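Local coordinates for protein endo-1,4-beta-mannanase (Eisenia fetida, PDB 5Y6T) that probably hydrolyses internal beta-1,4-mannosidic bonds of mannan polysaccharides, as a cold-adapted endo-mannanase of glycoside hydrolase family 5, at residues N93-T96 with S97-Q101; I199-Q202 with R203-F207; N346-R349 with G350-D353. All coordinates share one frame; numbering follows the deposited sequence. Where two conformers were deposited one is given.

Interaction 1: residues N93-T96 with S97-Q101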
ATOM      1  N   ASN A  93     -12.222  11.836  17.125  1.00 26.80           N
ATOM      2  CA  ASN A  93     -10.936  11.292  17.544  1.00 26.13           C
ATOM      3  C   ASN A  93     -11.065   9.789  17.888  1.00 24.97           C
ATOM      4  O   ASN A  93     -10.428   9.282  18.837  1.00 25.23           O
ATOM      5  CB  ASN A  93     -10.347  12.110  18.699  1.00 30.30           C
ATOM      6  CG  ASN A  93      -8.901  11.746  19.004  1.00 33.19           C
ATOM      7  OD1 ASN A  93      -8.113  11.443  18.082  1.00 28.53           O
ATOM      8  ND2 ASN A  93      -8.563  11.684  20.304  1.00 35.00           N
ATOM      9  N   THR A  94     -11.797   9.045  17.054  1.00 22.04           N
ATOM     10  CA  THR A  94     -11.781   7.564  17.232  1.00 21.38           C
ATOM     11  C   THR A  94     -10.827   6.761  16.332  1.00 21.45           C
ATOM     12  O   THR A  94     -10.612   5.569  16.575  1.00 21.16           O
ATOM     13  CB  THR A  94     -13.154   6.923  17.133  1.00 24.78           C
ATOM     14  OG1 THR A  94     -13.603   6.816  15.790  1.00 20.64           O
ATOM     15  CG2 THR A  94     -14.171   7.712  18.044  1.00 25.17           C
ATOM     16  N   MET A  95     -10.274   7.398  15.326  1.00 20.29           N
ATOM     17  CA  MET A  95      -9.501   6.643  14.352  1.00 21.17           C
ATOM     18  C   MET A  95      -8.431   5.801  14.999  1.00 21.59           C
ATOM     19  O   MET A  95      -8.226   4.654  14.670  1.00 21.29           O
ATOM     20  CB  MET A  95      -8.924   7.546  13.274  1.00 19.82           C
ATOM     21  CG  MET A  95      -8.229   6.734  12.175  1.00 19.40           C
ATOM     22  SD  MET A  95      -7.639   7.769  10.873  1.00 21.49           S
ATOM     23  CE  MET A  95      -9.243   8.171  10.100  1.00 20.24           C
ATOM     24  N   THR A  96      -7.616   6.417  15.835  1.00 20.25           N
ATOM     25  CA  THR A  96      -6.531   5.655  16.448  1.00 20.14           C
ATOM     26  C   THR A  96      -6.974   4.450  17.253  1.00 23.69           C
ATOM     27  O   THR A  96      -6.438   3.359  17.070  1.00 23.22           O
ATOM     28  CB  THR A  96      -5.642   6.597  17.309  1.00 21.07           C
ATOM     29  OG1 THR A  96      -5.201   7.692  16.514  1.00 24.58           O
ATOM     30  CG2 THR A  96      -4.490   5.873  17.829  1.00 21.39           C
ATOM     31  N   SER A  97      -7.971   4.639  18.120  1.00 21.10           N
ATOM     32  CA  SER A  97      -8.523   3.549  18.876  1.00 22.20           C
ATOM     33  C   SER A  97      -9.200   2.512  17.989  1.00 20.83           C
ATOM     34  O   SER A  97      -9.170   1.316  18.275  1.00 21.59           O
ATOM     35  CB  SER A  97      -9.459   4.061  20.028  1.00 28.23           C
ATOM     36  OG  SER A  97     -10.497   4.863  19.601  1.00 37.50           O
ATOM     37  N   ASP A  98      -9.833   2.957  16.903  1.00 20.70           N
ATOM     38  CA  ASP A  98     -10.471   2.040  15.981  1.00 19.98           C
ATOM     39  C   ASP A  98      -9.407   1.136  15.346  1.00 19.61           C
ATOM     40  O   ASP A  98      -9.536  -0.066  15.312  1.00 19.89           O
ATOM     41  CB  ASP A  98     -11.247   2.758  14.876  1.00 20.46           C
ATOM     42  CG  ASP A  98     -12.435   3.578  15.386  1.00 22.91           C
ATOM     43  OD1 ASP A  98     -12.874   3.285  16.510  1.00 23.17           O
ATOM     44  OD2 ASP A  98     -12.926   4.483  14.637  1.00 22.77           O
ATOM     45  N   LEU A  99      -8.353   1.755  14.795  1.00 19.39           N
ATOM     46  CA  LEU A  99      -7.277   0.965  14.226  1.00 19.59           C
ATOM     47  C   LEU A  99      -6.586   0.048  15.268  1.00 20.20           C
ATOM     48  O   LEU A  99      -6.136  -1.043  14.940  1.00 20.77           O
ATOM     49  CB  LEU A  99      -6.230   1.873  13.600  1.00 19.71           C
ATOM     50  CG  LEU A  99      -6.613   2.491  12.288  1.00 20.48           C
ATOM     51  CD1 LEU A  99      -5.774   3.711  11.986  1.00 23.12           C
ATOM     52  CD2 LEU A  99      -6.522   1.450  11.164  1.00 20.05           C
ATOM     53  N   ALA A 100      -6.443   0.561  16.494  1.00 19.99           N
ATOM     54  CA  ALA A 100      -5.928  -0.208  17.623  1.00 21.28           C
ATOM     55  C   ALA A 100      -6.699  -1.492  17.801  1.00 21.90           C
ATOM     56  O   ALA A 100      -6.089  -2.504  17.962  1.00 21.20           O
ATOM     57  CB  ALA A 100      -5.803   0.628  18.944  1.00 20.34           C
ATOM     58  N   GLN A 101      -8.018  -1.410  17.847  1.00 23.45           N
ATOM     59  CA  GLN A 101      -8.890  -2.582  18.020  1.00 23.91           C
ATOM     60  C   GLN A 101      -8.633  -3.570  16.862  1.00 23.10           C
ATOM     61  O   GLN A 101      -8.441  -4.778  17.064  1.00 21.73           O
ATOM     62  CB  GLN A 101     -10.342  -2.170  17.996  1.00 24.05           C
ATOM     63  CG  GLN A 101     -10.897  -1.441  19.216  1.00 28.24           C
ATOM     64  CD  GLN A 101     -12.415  -1.321  19.129  1.00 30.62           C
ATOM     65  OE1 GLN A 101     -13.126  -2.332  19.087  1.00 31.70           O
ATOM     66  NE2 GLN A 101     -12.899  -0.089  18.910  1.00 30.36           N
TER
HETATM   67  O   HOH W   1      -8.621   7.369  19.169  1.00 26.54           O

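Interaction 2: residues I199-Q202 with R203-F207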
ATOM      1  N   ILE A 199      -1.869  16.108 -11.517  1.00 20.44           N
ATOM      2  CA  ILE A 199      -1.002  16.790 -10.572  1.00 20.20           C
ATOM      3  C   ILE A 199       0.421  16.470 -10.980  1.00 22.76           C
ATOM      4  O   ILE A 199       0.724  15.328 -11.323  1.00 22.08           O
ATOM      5  CB  ILE A 199      -1.295  16.252  -9.154  1.00 21.38           C
ATOM      6  CG1 ILE A 199      -2.742  16.560  -8.757  1.00 21.57           C
ATOM      7  CG2 ILE A 199      -0.357  16.884  -8.085  1.00 20.80           C
ATOM      8  CD1 ILE A 199      -3.163  15.995  -7.407  1.00 21.70           C
ATOM      9  N   PRO A 200       1.313  17.450 -10.898  1.00 21.26           N
ATOM     10  CA  PRO A 200       2.714  17.154 -11.224  1.00 22.60           C
ATOM     11  C   PRO A 200       3.299  16.069 -10.392  1.00 20.22           C
ATOM     12  O   PRO A 200       3.137  16.078  -9.166  1.00 19.46           O
ATOM     13  CB  PRO A 200       3.421  18.469 -10.923  1.00 24.69           C
ATOM     14  CG  PRO A 200       2.369  19.528 -11.102  1.00 24.85           C
ATOM     15  CD  PRO A 200       1.120  18.882 -10.558  1.00 22.42           C
ATOM     16  N   MET A 201       4.128  15.238 -11.005  1.00 18.52           N
ATOM     17  CA  MET A 201       4.838  14.208 -10.272  1.00 19.83           C
ATOM     18  C   MET A 201       5.629  14.708  -9.087  1.00 20.22           C
ATOM     19  O   MET A 201       5.579  14.107  -7.986  1.00 19.87           O
ATOM     20  CB  MET A 201       5.741  13.405 -11.238  1.00 20.87           C
ATOM     21  CG  MET A 201       6.523  12.304 -10.513  1.00 22.36           C
ATOM     22  SD  MET A 201       5.539  11.012  -9.759  1.00 23.25           S
ATOM     23  CE  MET A 201       5.182   9.992 -11.183  1.00 22.47           C
ATOM     24  N   GLN A 202       6.358  15.815  -9.270  1.00 20.55           N
ATOM     25  CA  GLN A 202       7.109  16.388  -8.151  0.70 22.22           C
ATOM     26  C   GLN A 202       6.263  16.638  -6.913  1.00 21.89           C
ATOM     27  O   GLN A 202       6.769  16.396  -5.774  1.00 20.23           O
ATOM     28  CB  GLN A 202       7.803  17.657  -8.577  0.70 21.70           C
ATOM     29  CG  GLN A 202       8.642  18.276  -7.470  0.70 23.18           C
ATOM     30  CD  GLN A 202       7.944  19.276  -6.601  0.70 27.81           C
ATOM     31  OE1 GLN A 202       6.995  19.972  -7.035  0.70 23.36           O
ATOM     32  NE2 GLN A 202       8.420  19.384  -5.363  0.70 24.35           N
ATOM     33  N   ARG A 203       4.992  17.095  -7.080  1.00 21.53           N
ATOM     34  CA  ARG A 203       4.143  17.367  -5.922  0.50 22.30           C
ATOM     35  C   ARG A 203       3.702  16.070  -5.214  1.00 21.91           C
ATOM     36  O   ARG A 203       3.626  16.024  -3.978  1.00 20.42           O
ATOM     37  CB  ARG A 203       2.946  18.226  -6.317  0.50 23.33           C
ATOM     38  CG  ARG A 203       3.327  19.612  -6.808  0.50 24.03           C
ATOM     39  CD  ARG A 203       2.079  20.463  -6.911  0.50 27.39           C
ATOM     40  NE  ARG A 203       2.303  21.876  -7.262  0.50 28.25           N
ATOM     41  CZ  ARG A 203       2.568  22.849  -6.378  0.50 29.59           C
ATOM     42  NH1 ARG A 203       2.696  22.595  -5.084  0.50 28.70           N
ATOM     43  NH2 ARG A 203       2.672  24.094  -6.796  0.50 29.37           N
ATOM     44  N   LEU A 204       3.469  15.007  -6.009  1.00 19.13           N
ATOM     45  CA  LEU A 204       3.107  13.693  -5.457  1.00 18.70           C
ATOM     46  C   LEU A 204       4.258  13.103  -4.680  1.00 18.72           C
ATOM     47  O   LEU A 204       4.085  12.621  -3.535  1.00 21.29           O
ATOM     48  CB  LEU A 204       2.639  12.738  -6.531  1.00 20.85           C
ATOM     49  CG  LEU A 204       1.372  13.239  -7.258  1.00 19.65           C
ATOM     50  CD1 LEU A 204       1.040  12.312  -8.428  1.00 20.03           C
ATOM     51  CD2 LEU A 204       0.165  13.346  -6.328  1.00 22.26           C
ATOM     52  N   GLN A 205       5.434  13.124  -5.307  1.00 19.05           N
ATOM     53  CA  GLN A 205       6.635  12.712  -4.608  1.00 20.05           C
ATOM     54  C   GLN A 205       6.916  13.468  -3.335  1.00 19.02           C
ATOM     55  O   GLN A 205       7.339  12.872  -2.333  1.00 19.18           O
ATOM     56  CB  GLN A 205       7.869  12.761  -5.520  1.00 19.98           C
ATOM     57  CG  GLN A 205       7.848  11.772  -6.689  1.00 20.61           C
ATOM     58  CD  GLN A 205       8.829  12.198  -7.778  1.00 22.34           C
ATOM     59  OE1 GLN A 205       8.917  13.392  -8.168  1.00 21.05           O
ATOM     60  NE2 GLN A 205       9.505  11.228  -8.354  1.00 20.23           N
ATOM     61  N   SER A 206       6.806  14.799  -3.392  1.00 20.60           N
ATOM     62  CA  SER A 206       7.007  15.623  -2.177  1.00 20.69           C
ATOM     63  C   SER A 206       6.045  15.214  -1.058  1.00 21.25           C
ATOM     64  O   SER A 206       6.449  15.045   0.072  1.00 21.41           O
ATOM     65  CB  SER A 206       6.903  17.111  -2.559  1.00 20.85           C
ATOM     66  OG  SER A 206       7.162  17.910  -1.405  1.00 25.21           O
ATOM     67  N   PHE A 207       4.759  15.045  -1.416  1.00 19.34           N
ATOM     68  CA  PHE A 207       3.662  14.649  -0.494  1.00 20.73           C
ATOM     69  C   PHE A 207       4.036  13.316   0.173  1.00 18.98           C
ATOM     70  O   PHE A 207       3.946  13.181   1.378  1.00 18.63           O
ATOM     71  CB  PHE A 207       2.341  14.601  -1.305  1.00 20.36           C
ATOM     72  CG  PHE A 207       1.089  14.261  -0.526  1.00 21.59           C
ATOM     73  CD1 PHE A 207       0.466  15.219   0.270  1.00 19.97           C
ATOM     74  CD2 PHE A 207       0.468  13.064  -0.703  1.00 21.26           C
ATOM     75  CE1 PHE A 207      -0.741  14.959   0.860  1.00 20.13           C
ATOM     76  CE2 PHE A 207      -0.771  12.792  -0.128  1.00 21.40           C
ATOM     77  CZ  PHE A 207      -1.338  13.743   0.711  1.00 22.22           C
TER

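Interaction 3: residues N346-R349 with G350-D353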
ATOM      1  N   ASN A 346      -4.783 -20.484   0.021  1.00 19.86           N
ATOM      2  CA  ASN A 346      -4.632 -21.892   0.325  1.00 22.22           C
ATOM      3  C   ASN A 346      -3.371 -22.480  -0.274  1.00 20.81           C
ATOM      4  O   ASN A 346      -2.643 -23.236   0.364  1.00 21.23           O
ATOM      5  CB  ASN A 346      -5.783 -22.750  -0.194  1.00 21.99           C
ATOM      6  CG  ASN A 346      -7.182 -22.441   0.364  1.00 22.62           C
ATOM      7  OD1 ASN A 346      -8.148 -22.814  -0.323  1.00 23.95           O
ATOM      8  ND2 ASN A 346      -7.327 -21.779   1.499  1.00 23.84           N
ATOM      9  N   HIS A 347      -3.110 -22.128  -1.513  1.00 20.74           N
ATOM     10  CA  HIS A 347      -1.946 -22.645  -2.223  1.00 22.55           C
ATOM     11  C   HIS A 347      -0.601 -22.357  -1.547  1.00 21.03           C
ATOM     12  O   HIS A 347       0.313 -23.200  -1.566  1.00 23.42           O
ATOM     13  CB  HIS A 347      -1.936 -22.099  -3.624  1.00 23.10           C
ATOM     14  CG  HIS A 347      -0.739 -22.514  -4.420  1.00 27.19           C
ATOM     15  ND1 HIS A 347      -0.498 -23.818  -4.791  1.00 29.44           N
ATOM     16  CD2 HIS A 347       0.308 -21.782  -4.894  1.00 26.87           C
ATOM     17  CE1 HIS A 347       0.637 -23.880  -5.471  1.00 31.49           C
ATOM     18  NE2 HIS A 347       1.160 -22.662  -5.535  1.00 30.01           N
ATOM     19  N   LEU A 348      -0.451 -21.186  -0.938  1.00 21.51           N
ATOM     20  CA  LEU A 348       0.813 -20.830  -0.253  1.00 22.71           C
ATOM     21  C   LEU A 348       0.929 -21.295   1.176  1.00 23.19           C
ATOM     22  O   LEU A 348       2.003 -21.244   1.771  1.00 22.81           O
ATOM     23  CB  LEU A 348       1.136 -19.331  -0.326  1.00 21.87           C
ATOM     24  CG  LEU A 348       1.296 -18.870  -1.777  1.00 24.05           C
ATOM     25  CD1 LEU A 348       1.691 -17.421  -1.761  1.00 22.44           C
ATOM     26  CD2 LEU A 348       2.327 -19.676  -2.571  1.00 22.47           C
ATOM     27  N   ARG A 349      -0.188 -21.688   1.747  1.00 22.71           N
ATOM     28  CA  ARG A 349      -0.206 -22.077   3.177  1.00 21.87           C
ATOM     29  C   ARG A 349       0.877 -23.151   3.413  1.00 23.53           C
ATOM     30  O   ARG A 349       1.050 -24.114   2.615  1.00 24.63           O
ATOM     31  CB  ARG A 349      -1.555 -22.641   3.571  1.00 22.77           C
ATOM     32  CG  ARG A 349      -1.642 -22.833   5.083  1.00 21.75           C
ATOM     33  CD  ARG A 349      -2.771 -23.589   5.682  1.00 25.86           C
ATOM     34  NE  ARG A 349      -3.954 -23.745   4.884  1.00 23.50           N
ATOM     35  CZ  ARG A 349      -5.161 -23.302   5.202  1.00 26.12           C
ATOM     36  NH1 ARG A 349      -5.337 -22.591   6.284  1.00 30.32           N
ATOM     37  NH2 ARG A 349      -6.186 -23.622   4.447  1.00 28.12           N
ATOM     38  N   GLY A 350       1.578 -22.966   4.519  1.00 24.28           N
ATOM     39  CA  GLY A 350       2.562 -23.976   4.960  1.00 26.86           C
ATOM     40  C   GLY A 350       3.887 -23.914   4.216  1.00 28.70           C
ATOM     41  O   GLY A 350       4.776 -24.672   4.540  1.00 30.82           O
ATOM     42  N   ARG A 351       4.038 -23.067   3.191  1.00 25.38           N
ATOM     43  CA  ARG A 351       5.315 -22.967   2.495  1.00 24.56           C
ATOM     44  C   ARG A 351       6.354 -22.253   3.296  1.00 24.28           C
ATOM     45  O   ARG A 351       6.056 -21.315   4.026  1.00 22.56           O
ATOM     46  CB  ARG A 351       5.140 -22.342   1.125  1.00 25.56           C
ATOM     47  CG  ARG A 351       4.183 -23.264   0.356  1.00 30.82           C
ATOM     48  CD  ARG A 351       4.177 -23.149  -1.103  1.00 38.48           C
ATOM     49  NE  ARG A 351       3.003 -23.825  -1.662  1.00 41.81           N
ATOM     50  CZ  ARG A 351       2.888 -25.099  -2.081  1.00 42.09           C
ATOM     51  NH1 ARG A 351       3.878 -25.977  -2.025  1.00 41.88           N
ATOM     52  NH2 ARG A 351       1.752 -25.465  -2.662  1.00 33.69           N
ATOM     53  N   ASN A 352       7.590 -22.735   3.200  1.00 24.90           N
ATOM     54  CA  ASN A 352       8.690 -22.050   3.826  1.00 27.35           C
ATOM     55  C   ASN A 352       9.965 -22.517   3.160  1.00 29.42           C
ATOM     56  O   ASN A 352      10.736 -23.313   3.733  1.00 30.64           O
ATOM     57  CB  ASN A 352       8.792 -22.245   5.359  1.00 27.23           C
ATOM     58  CG  ASN A 352       9.796 -21.290   5.983  1.00 30.95           C
ATOM     59  OD1 ASN A 352      10.297 -20.382   5.317  1.00 28.60           O
ATOM     60  ND2 ASN A 352      10.110 -21.502   7.249  1.00 30.77           N
ATOM     61  N   ASP A 353      10.098 -22.075   1.921  1.00 28.72           N
ATOM     62  CA  ASP A 353      11.344 -22.211   1.153  0.70 27.77           C
ATOM     63  C   ASP A 353      12.113 -20.909   1.299  1.00 28.15           C
ATOM     64  O   ASP A 353      11.790 -19.889   0.663  1.00 27.89           O
ATOM     65  CB  ASP A 353      10.994 -22.605  -0.297  0.70 29.14           C
ATOM     66  CG  ASP A 353      12.191 -23.110  -1.118  0.70 32.30           C
ATOM     67  OD1 ASP A 353      13.404 -22.779  -0.776  0.70 32.18           O
ATOM     68  OD2 ASP A 353      11.902 -23.813  -2.146  0.70 35.35           O
TER

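Interaction 1: residues N93-T96 with S97-Q101
Thr94 O accepts the amide of Asp98 at 2.7 Å, and the same i to i+4 step repeats from Leu99 N to Met95 O and from Ala100 N to Thr96 O, so the chain coils into the first turns of helix 95-108. The Leu99 bond is almost straight, with 178° at the hydrogen.

Thr94 and Asp98 also meet through their side chains. The hydroxyl OG1 of Thr94 donates to OD2 of Asp98 over 2.7 Å, approaching from above the carboxylate plane, 38° out of it. The first torsion of Thr94 (chi1 77°) puts OG1 between its own N and carbonyl carbon, turned to the carboxylate. Neither polar atom relies on this bond alone: Gly41 N pairs with Thr94 OG1 and Gly39 N with Asp98 OD2, which ties the loop before helix 42-60 to this helix start and probably helps stabilise the buried carboxylate.

Ser97 OG lies 3.1 Å from Thr94 O, a possible further bond that is not settled. A water bridges the backbone more surely, donating to Asn93 O and accepting from Ser97 N at 3.0 Å. On the inner side Met95 and Leu99 run side by side, pointing the same way, with Met95 CG 3.9 Å from Leu99 CD1; Met149 of helix 135-152 packs on both.

Just upstream, Asp90 takes the amides of Thr94 and Met95 with its two carboxylate oxygens, supplying side-chain acceptors at the helix start. Helix 95-108 leads through a short loop into strand 112-119, which pairs in parallel with 65-72: the contact is the N-terminal end of one of the outer helices of the (beta/alpha)8 barrel characteristic of family GH5.

Interaction 2: residues I199-Q202 with R203-F207
Met201 and Gln205, one helical turn apart, cross obliquely at the start of helix 201-218. Met201 sends CG anti to its backbone N (chi1 180°), and the chain then bends twice. Its CG comes 3.5 Å from Gln205 OE1, while SD lies 3.9 Å from Gln205 CG. Gln205 runs extended beyond CG, which carries its amide past Met201 CG, where NE2 is bonded to the carbonyl oxygens of Tyr243 and Cys182. A leucine at Gln205 would probably leave those two carbonyls without their shared donor.

In the conformer given, Gln202 NE2 bonds to Ala252 O. On the other flank Ile199 CG2 fits against Arg203 CB and Leu204 CD2, both 4.0 Å away. Gln205 N to Met201 O, 2.9 Å, is a nearly straight backbone bond, whereas Pro200 O, at the N-cap residue, is held by weak ones from Arg203 N and Leu204 N.

Tyr133 of helix 126-133 covers Ile199, Pro200 and Arg203, helix 246-253 borders Gln205, and the Phe207 ring meets Trp118 of strand 112-119.

Interaction 3: residues N346-R349 with G350-D353
The guanidinium of Arg351 lies over one face of the His347 imidazole, its CZ 4.2 Å above the ring plane and offset toward the rim. The two planes are 50° apart, so the groups meet at a slant instead of stacking flat, and NH2 comes closest, 3.4 Å from His347 CE1. At the guanidinium's edge, near its plane, sit His347 O and Leu348 CA.

That carbonyl oxygen is gripped side-on by two nitrogens: NE donates at 2.8 Å and NH2 at 2.9 Å to the one atom His347 O, the NH2 donor lying in the carbonyl plane. The turn reverses the backbone, and the side chain, extended from CG to NE, reaches back along the end of helix 338-348, its CG passing 3.3 Å from Leu348 O. The positive group thereby sits at the helix C-terminus, where it would probably be favoured by the helix dipole. The imidazole is fixed separately, through NE2 to Asp313 of helix 308-317.

In the backbone Arg351 N donates to Leu348 O at 3.1 Å, closing a type II turn over Arg349 and Gly350. Gly350 adopts a positive phi of 79°, which favours glycine, and its N is held by Asp361. The Leu348 side chain is buried against Phe312, Tyr316 and Phe23. This is a helix C-terminus ended by a type II beta turn, with an arginine side chain donating twice to a last-turn carbonyl, and it leads into the short, weakly bonded strand at about 352-353, which pairs antiparallel with 358-359.

Overall arrangement
All three are local contacts, but they mark different points of the fold. Interactions 1 and 2 open two outer helices, 95-108 and 201-218, whereas interaction 3 closes helix 338-348 near the C-terminal end of the chain. The first two are partly buried, combining apolar pairs with polar side chains that bond to neighbouring loops or helices; 346-353 is a surface contact in which a charged arginine reaches back to a backbone carbonyl. A side-chain bond links the two segments in interaction 1, but in interaction 2 the glutamine amides bond elsewhere. None touches another: the centres of interactions 2 and 3 lie about 39 Å apart, on opposite sides of the chain's centre.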